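Local coordinates for protein Lic11098 (Leptospira interrogans serogroup Icterohaemorrhagiae serovar copenhageni, PDB 4U08) that is of unknown function but is a leucine-rich repeat protein of a pathogen, a possible virulence factor that may act by binding partner molecules, at residues N21-N26 with N44-N49; L275-L280 with T300-N305; L324-N329 with L347-N352. One frame throughout, in Å; residues are numbered along the deposited sequence.

Contact 1: N21-N26 with N44-N49; sequences NVRILN and NLQLLN
I24, L25 and N26 pair with L47, L48 and N49 as parallel strands of neighbouring leucine-rich repeats, near the N-terminal end of the solenoid. The strand axes run 4.9 Å apart and almost exactly parallel. Both backbone polar atoms of L25 face 47-49: its N donates to L47 O, and its O accepts from N49 N at 2.9 Å. Just before the strands, R23 O takes two backbone donors, Q46 N at 2.8 Å and L47 N at 3.2 Å. The side chain of R23 joins in as well. Its chain bends at chi2 (-131°) and chi3, which brings NE to Q46 OE1 at 2.8 Å. That oxygen sits at the guanidinium edge, while N44 O lies over one face. Q46 NE2 makes a weak hydrogen bond to Q69 OE1 of the next repeat. On the buried side, L45 CD1 touches L25 CB at 3.7 Å and V22 CG1 at 3.8 Å. L25 and L48 point the same way, with CD2 of L25 against CD1 of L48. Helix 12-17 packs on V22 and L25 through A15. R23 is thus tied to 44-49 through O and NE, fixing main chain and side chain against the next repeat before the strand begins.

Contact 2: L275-L280 with T300-N305; sequences LQELDL and TLYLGN
E277, L278 and D279 pair in register with T300, L301 and Y302, two parallel strands of adjacent turns in a leucine-rich repeat solenoid. Four backbone bonds hold the turns together. T300 N donates to Q276 O at 3.0 Å, and T300 O accepts from L278 N. L278 O then takes Y302 N in a nearly straight bond (171°). Finally, L280 N reaches Y302 O at 2.7 Å. The chain thus alternates donor and acceptor across the gap, and both polar backbone atoms of L278, T300 and Y302 are used. The far edge of 277-279 bonds to Q253 and L255, and that of 300-302 to D325 of the following strand. Past the strands, L280 O accepts from N283 ND2 and L303 O from N329 ND2, so side-chain amides serve carbonyls in the turns.

The side chains divide between two faces. L278 and L301 lie side by side on the buried face, and L280 and L303 continue that row, CD1 of L280 meeting CD2 of L303 at 3.8 Å. E277, D279, T300 and Y302 occupy the other face. E277 OE1 forms a salt bridge with K254 NZ, and D279 OD1 accepts from D281 N, which holds the D279 carboxylate near its own turn. E277 OE2 accepts from a water that also hydrogen-bonds Y302 OH. With CG anti to the carbonyl carbon (chi1 -61°), one face of the Y302 ring, toward its rim, rests on T300 CG2 of the same strand. The carboxylate of E277 stands nearly perpendicular to the ring. E277 OE2 comes in at the ring edge, 3.7 Å from Y302 CE2.

Contact 3: L324-N329 with L347-N352; sequences LDLEHN and LNLKYN. With ZN (zinc ion), chain C.
L347 and N348 pair with L324 and D325 at the end of two parallel strands, and the chain then runs into the asparagine-rich turns of the leucine-rich repeat. L347 packs CD1 against L324 CD2 on the buried face. N348 turns both its backbone N and its O to the neighbouring segment: its N donates to L324 O, and its O accepts from L326 N at 2.8 Å. Its amide splits its work. OD1 takes K350 N in an Asx turn, matched by D325 OD1 and E327 N in the neighbouring repeat. ND2 gives a bond of 3.0 Å to the anti lone pair of E327 OE1. L349 continues the leucine row, CD2 on L326 CD1. K350 O accepts from H328 N at 2.8 Å. The K350 ammonium lies beyond salt-bridge reach of E327, but two waters link them, one to each carboxylate oxygen. The ring of Y351 meets E327 OE2 at its edge and sits obliquely to the ring of H328, the planes 59° apart. H328 NE2 binds a zinc ion at 2.0 Å, and a water is a second ligand. N352 turns inward as a rung of the asparagine ladder. Its ND2 donates to both L349 O and L326 O, and its OD1 accepts from L331 N. N329 ND2 likewise serves two carbonyls, L303 O and L326 O. L326 O is gripped from opposite faces of its carbonyl plane: N352 ND2 approaches at 2.9 Å, N329 ND2 at 3.0 Å.

From the N terminus, contact 1 closes first, joining 21-26 to 44-49 across a loop of 17 residues. Contact 2 closes a 19-residue loop between 275-280 and 300-305, and contact 3 another of 17 between 324-329 and 347-352. All three lie in series; none nests in or crosses another. Contact 1 lies on the far side of the chain's centre, its own centre 49 Å from that of contact 2 and 58 Å from that of contact 3. Contacts 2 and 3 touch, their centres 12 Å apart, because strands 300-302 and 323-325 are neighbours. L303 N probably donates to D325 O, and N305 N to E327 O. Together they tie four successive strands in the C-terminal half of the solenoid.

Contact 1: N21-N26 with N44-N49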
# COMPACT_ATOMS: atom_id res chain seq x y z
N ASN A 21 -22.66 10.70 34.00
CA ASN A 21 -21.88 11.88 33.59
C ASN A 21 -20.67 11.48 32.74
O ASN A 21 -20.21 12.29 31.94
CB ASN A 21 -21.40 12.68 34.81
CG ASN A 21 -22.50 13.32 35.62
OD1 ASN A 21 -23.27 14.16 35.12
ND2 ASN A 21 -22.58 12.96 36.89
N VAL A 22 -20.16 10.24 32.94
CA VAL A 22 -18.99 9.72 32.23
C VAL A 22 -19.32 9.54 30.74
O VAL A 22 -20.26 8.84 30.39
CB VAL A 22 -18.41 8.42 32.86
CG1 VAL A 22 -16.99 8.14 32.36
CG2 VAL A 22 -18.42 8.50 34.39
N ARG A 23 -18.58 10.28 29.88
CA ARG A 23 -18.73 10.24 28.42
C ARG A 23 -17.50 9.60 27.79
O ARG A 23 -17.62 8.88 26.80
CB ARG A 23 -18.98 11.64 27.84
CG ARG A 23 -20.26 12.29 28.35
CD ARG A 23 -21.11 12.85 27.24
NE ARG A 23 -21.97 11.83 26.65
CZ ARG A 23 -23.20 11.55 27.06
NH1 ARG A 23 -23.73 12.20 28.09
NH2 ARG A 23 -23.91 10.60 26.46
N ILE A 24 -16.33 9.85 28.39
CA ILE A 24 -15.06 9.29 27.94
C ILE A 24 -14.34 8.71 29.15
O ILE A 24 -14.12 9.43 30.14
CB ILE A 24 -14.15 10.33 27.20
CG1 ILE A 24 -14.84 10.92 25.94
CG2 ILE A 24 -12.78 9.72 26.86
CD1 ILE A 24 -14.24 12.26 25.44
N LEU A 25 -13.95 7.43 29.07
CA LEU A 25 -13.17 6.77 30.10
C LEU A 25 -11.87 6.29 29.47
O LEU A 25 -11.88 5.40 28.62
CB LEU A 25 -13.94 5.63 30.80
CG LEU A 25 -13.20 4.92 31.95
CD1 LEU A 25 -13.00 5.84 33.15
CD2 LEU A 25 -13.93 3.66 32.37
N ASN A 26 -10.77 6.92 29.88
CA ASN A 26 -9.44 6.62 29.38
C ASN A 26 -8.63 5.85 30.41
O ASN A 26 -8.11 6.45 31.35
CB ASN A 26 -8.71 7.91 28.93
CG ASN A 26 -7.42 7.70 28.15
OD1 ASN A 26 -6.82 8.64 27.63
ND2 ASN A 26 -6.93 6.47 28.07
N ASN A 44 -24.01 6.31 29.90
CA ASN A 44 -23.82 7.37 28.90
C ASN A 44 -22.42 7.36 28.25
O ASN A 44 -22.13 8.24 27.45
CB ASN A 44 -24.17 8.73 29.49
CG ASN A 44 -25.63 8.86 29.85
OD1 ASN A 44 -26.53 8.45 29.10
ND2 ASN A 44 -25.90 9.44 31.00
N LEU A 45 -21.58 6.34 28.56
CA LEU A 45 -20.23 6.19 28.02
C LEU A 45 -20.27 6.12 26.50
O LEU A 45 -21.05 5.36 25.94
CB LEU A 45 -19.55 4.95 28.61
CG LEU A 45 -18.01 4.85 28.48
CD1 LEU A 45 -17.29 5.94 29.28
CD2 LEU A 45 -17.52 3.48 28.95
N GLN A 46 -19.45 6.95 25.84
CA GLN A 46 -19.37 7.02 24.37
C GLN A 46 -18.06 6.48 23.87
O GLN A 46 -18.01 5.92 22.77
CB GLN A 46 -19.57 8.46 23.89
CG GLN A 46 -20.99 8.98 24.12
CD GLN A 46 -21.19 10.30 23.44
OE1 GLN A 46 -21.04 11.36 24.05
NE2 GLN A 46 -21.53 10.27 22.15
N LEU A 47 -16.99 6.65 24.65
CA LEU A 47 -15.66 6.19 24.28
C LEU A 47 -14.97 5.54 25.47
O LEU A 47 -14.87 6.14 26.56
CB LEU A 47 -14.79 7.33 23.67
CG LEU A 47 -13.48 6.92 22.98
CD1 LEU A 47 -13.15 7.86 21.83
CD2 LEU A 47 -12.30 6.85 23.97
N LEU A 48 -14.48 4.32 25.25
CA LEU A 48 -13.79 3.57 26.26
C LEU A 48 -12.42 3.19 25.73
O LEU A 48 -12.31 2.48 24.73
CB LEU A 48 -14.62 2.32 26.67
CG LEU A 48 -13.98 1.33 27.64
CD1 LEU A 48 -13.55 2.02 28.94
CD2 LEU A 48 -14.93 0.17 27.93
N ASN A 49 -11.37 3.72 26.35
CA ASN A 49 -10.02 3.43 25.92
C ASN A 49 -9.33 2.48 26.90
O ASN A 49 -9.03 2.86 28.04
CB ASN A 49 -9.22 4.72 25.67
CG ASN A 49 -7.93 4.50 24.91
OD1 ASN A 49 -7.42 3.38 24.80
ND2 ASN A 49 -7.35 5.57 24.41

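Contact 2: L275-L280 with T300-N305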
# COMPACT_ATOMS: atom_id res chain seq x y z
N LEU A 275 0.90 8.78 -15.39
CA LEU A 275 2.00 8.19 -14.68
C LEU A 275 3.10 9.21 -14.34
O LEU A 275 3.59 9.90 -15.23
CB LEU A 275 2.57 7.00 -15.46
CG LEU A 275 3.41 6.04 -14.64
CD1 LEU A 275 2.54 5.21 -13.68
CD2 LEU A 275 4.26 5.16 -15.58
N GLN A 276 3.43 9.33 -13.04
CA GLN A 276 4.44 10.25 -12.52
C GLN A 276 5.67 9.52 -12.04
O GLN A 276 6.77 10.08 -12.03
CB GLN A 276 3.86 11.07 -11.35
CG GLN A 276 2.51 11.69 -11.65
CD GLN A 276 2.11 12.66 -10.57
OE1 GLN A 276 1.96 12.34 -9.39
NE2 GLN A 276 1.95 13.89 -10.98
N GLU A 277 5.48 8.29 -11.55
CA GLU A 277 6.59 7.50 -11.05
C GLU A 277 6.54 6.09 -11.62
O GLU A 277 5.50 5.42 -11.54
CB GLU A 277 6.61 7.49 -9.51
CG GLU A 277 7.82 6.76 -8.94
CD GLU A 277 7.99 6.81 -7.44
OE1 GLU A 277 7.47 7.75 -6.80
OE2 GLU A 277 8.69 5.93 -6.89
N LEU A 278 7.68 5.64 -12.19
CA LEU A 278 7.87 4.32 -12.76
C LEU A 278 9.18 3.76 -12.20
O LEU A 278 10.28 4.27 -12.48
CB LEU A 278 7.84 4.38 -14.30
CG LEU A 278 8.03 3.04 -15.04
CD1 LEU A 278 7.00 1.99 -14.59
CD2 LEU A 278 8.05 3.24 -16.55
N ASP A 279 9.04 2.76 -11.30
CA ASP A 279 10.17 2.16 -10.64
C ASP A 279 10.40 0.75 -11.17
O ASP A 279 9.64 -0.17 -10.86
CB ASP A 279 9.99 2.18 -9.10
CG ASP A 279 11.19 1.70 -8.28
OD1 ASP A 279 12.14 1.12 -8.88
OD2 ASP A 279 11.18 1.87 -7.05
N LEU A 280 11.44 0.59 -11.98
CA LEU A 280 11.77 -0.70 -12.58
C LEU A 280 13.11 -1.18 -12.09
O LEU A 280 13.71 -2.01 -12.74
CB LEU A 280 11.74 -0.58 -14.10
CG LEU A 280 10.38 -0.43 -14.74
CD1 LEU A 280 10.47 0.32 -16.02
CD2 LEU A 280 9.74 -1.79 -14.95
N THR A 300 9.67 10.73 -12.25
CA THR A 300 10.70 9.86 -11.70
C THR A 300 10.75 8.53 -12.46
O THR A 300 9.74 7.85 -12.57
CB THR A 300 10.39 9.68 -10.20
OG1 THR A 300 10.40 10.97 -9.56
CG2 THR A 300 11.37 8.84 -9.52
N LEU A 301 11.95 8.16 -12.93
CA LEU A 301 12.18 6.91 -13.66
C LEU A 301 13.40 6.19 -13.09
O LEU A 301 14.52 6.71 -13.14
CB LEU A 301 12.32 7.22 -15.16
CG LEU A 301 12.54 6.04 -16.14
CD1 LEU A 301 11.46 4.90 -15.93
CD2 LEU A 301 12.56 6.55 -17.57
N TYR A 302 13.16 5.02 -12.47
CA TYR A 302 14.21 4.24 -11.82
C TYR A 302 14.44 2.99 -12.63
O TYR A 302 13.54 2.17 -12.79
CB TYR A 302 13.83 3.86 -10.37
CG TYR A 302 13.61 5.01 -9.42
CD1 TYR A 302 14.63 5.93 -9.17
CD2 TYR A 302 12.43 5.12 -8.68
CE1 TYR A 302 14.45 6.96 -8.24
CE2 TYR A 302 12.25 6.13 -7.74
CZ TYR A 302 13.27 7.04 -7.50
OH TYR A 302 13.05 8.04 -6.59
N LEU A 303 15.66 2.87 -13.18
CA LEU A 303 16.05 1.73 -14.02
C LEU A 303 17.34 1.07 -13.55
O LEU A 303 18.02 0.40 -14.33
CB LEU A 303 16.16 2.17 -15.49
CG LEU A 303 14.86 2.59 -16.18
CD1 LEU A 303 15.11 3.50 -17.36
CD2 LEU A 303 14.07 1.37 -16.63
N GLY A 304 17.67 1.24 -12.28
CA GLY A 304 18.89 0.68 -11.73
C GLY A 304 18.99 -0.82 -11.86
O GLY A 304 18.00 -1.54 -11.68
N ASN A 305 20.20 -1.32 -12.18
CA ASN A 305 20.49 -2.76 -12.20
C ASN A 305 19.66 -3.55 -13.22
O ASN A 305 19.53 -4.77 -13.12
CB ASN A 305 20.36 -3.36 -10.80
CG ASN A 305 21.39 -4.37 -10.47
OD1 ASN A 305 22.55 -4.04 -10.25
ND2 ASN A 305 20.95 -5.62 -10.32
O HOH W 1 10.51 7.03 -4.87

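Contact 3: L324-N329 with L347-N352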
# COMPACT_ATOMS: atom_id res chain seq x y z
N LEU A 324 16.29 10.58 -13.06
CA LEU A 324 16.53 9.41 -13.93
C LEU A 324 17.66 8.57 -13.36
O LEU A 324 18.79 9.06 -13.17
CB LEU A 324 16.81 9.86 -15.38
CG LEU A 324 17.12 8.79 -16.45
CD1 LEU A 324 16.00 7.70 -16.55
CD2 LEU A 324 17.37 9.48 -17.83
N ASP A 325 17.34 7.32 -12.98
CA ASP A 325 18.34 6.46 -12.37
C ASP A 325 18.70 5.31 -13.32
O ASP A 325 17.89 4.42 -13.53
CB ASP A 325 17.91 5.98 -10.97
CG ASP A 325 18.91 5.10 -10.25
OD1 ASP A 325 20.02 4.83 -10.81
OD2 ASP A 325 18.59 4.64 -9.13
N LEU A 326 19.95 5.33 -13.84
CA LEU A 326 20.41 4.31 -14.79
C LEU A 326 21.60 3.56 -14.28
O LEU A 326 22.37 2.95 -15.05
CB LEU A 326 20.70 4.95 -16.14
CG LEU A 326 19.47 5.44 -16.91
CD1 LEU A 326 19.84 6.55 -17.86
CD2 LEU A 326 18.78 4.28 -17.64
N GLU A 327 21.74 3.55 -12.95
CA GLU A 327 22.89 2.92 -12.30
C GLU A 327 23.02 1.44 -12.62
O GLU A 327 22.02 0.74 -12.61
CB GLU A 327 22.84 3.14 -10.79
CG GLU A 327 23.92 2.39 -10.02
CD GLU A 327 24.06 2.75 -8.54
OE1 GLU A 327 23.58 3.82 -8.12
OE2 GLU A 327 24.71 1.96 -7.83
N HIS A 328 24.26 0.98 -12.87
CA HIS A 328 24.58 -0.44 -13.05
C HIS A 328 23.79 -1.12 -14.18
O HIS A 328 23.26 -2.21 -14.03
CB HIS A 328 24.43 -1.20 -11.71
CG HIS A 328 25.29 -2.43 -11.63
ND1 HIS A 328 24.86 -3.66 -12.12
CD2 HIS A 328 26.55 -2.57 -11.15
CE1 HIS A 328 25.86 -4.50 -11.92
NE2 HIS A 328 26.90 -3.89 -11.33
N ASN A 329 23.66 -0.42 -15.29
CA ASN A 329 23.11 -1.03 -16.50
C ASN A 329 24.39 -1.31 -17.33
O ASN A 329 25.50 -1.32 -16.80
CB ASN A 329 22.17 -0.08 -17.23
CG ASN A 329 20.79 -0.14 -16.65
OD1 ASN A 329 20.07 -1.09 -16.90
ND2 ASN A 329 20.44 0.78 -15.79
N LEU A 347 20.67 12.82 -12.33
CA LEU A 347 20.95 11.82 -13.37
C LEU A 347 22.03 10.90 -12.86
O LEU A 347 23.16 11.33 -12.58
CB LEU A 347 21.34 12.49 -14.70
CG LEU A 347 21.72 11.54 -15.89
CD1 LEU A 347 20.60 10.51 -16.17
CD2 LEU A 347 22.01 12.35 -17.16
N ASN A 348 21.67 9.65 -12.63
CA ASN A 348 22.60 8.68 -12.07
C ASN A 348 23.03 7.71 -13.18
O ASN A 348 22.25 6.90 -13.65
CB ASN A 348 22.00 7.93 -10.88
CG ASN A 348 22.95 6.97 -10.19
OD1 ASN A 348 24.01 6.62 -10.71
ND2 ASN A 348 22.56 6.47 -9.02
N LEU A 349 24.30 7.81 -13.56
CA LEU A 349 24.89 6.97 -14.61
C LEU A 349 26.00 6.10 -14.08
O LEU A 349 26.80 5.55 -14.87
CB LEU A 349 25.39 7.89 -15.74
CG LEU A 349 24.33 8.72 -16.45
CD1 LEU A 349 24.98 9.76 -17.35
CD2 LEU A 349 23.36 7.86 -17.22
N LYS A 350 26.06 5.91 -12.76
CA LYS A 350 27.10 5.09 -12.16
C LYS A 350 27.12 3.67 -12.71
O LYS A 350 26.07 3.11 -13.00
CB LYS A 350 26.92 5.00 -10.64
CG LYS A 350 27.32 6.25 -9.90
CD LYS A 350 27.65 5.91 -8.45
CE LYS A 350 26.48 6.08 -7.53
NZ LYS A 350 26.84 5.74 -6.12
N TYR A 351 28.32 3.07 -12.80
CA TYR A 351 28.46 1.66 -13.24
C TYR A 351 27.90 1.38 -14.63
O TYR A 351 27.08 0.48 -14.77
CB TYR A 351 27.79 0.69 -12.24
CG TYR A 351 28.43 0.62 -10.87
CD1 TYR A 351 29.62 -0.08 -10.68
CD2 TYR A 351 27.80 1.16 -9.76
CE1 TYR A 351 30.17 -0.23 -9.41
CE2 TYR A 351 28.36 1.06 -8.49
CZ TYR A 351 29.55 0.36 -8.32
OH TYR A 351 30.10 0.24 -7.08
N ASN A 352 28.26 2.17 -15.61
CA ASN A 352 27.88 1.92 -16.99
C ASN A 352 29.16 1.81 -17.83
O ASN A 352 30.24 1.77 -17.27
CB ASN A 352 26.93 3.01 -17.48
CG ASN A 352 25.53 2.73 -17.01
OD1 ASN A 352 24.90 1.75 -17.42
ND2 ASN A 352 25.04 3.50 -16.06
ZN ZN C . 28.59 -4.74 -10.77
O HOH W 2 26.22 2.86 -5.79
O HOH W 3 23.87 5.11 -5.76
O HOH W 4 27.59 -5.97 -9.60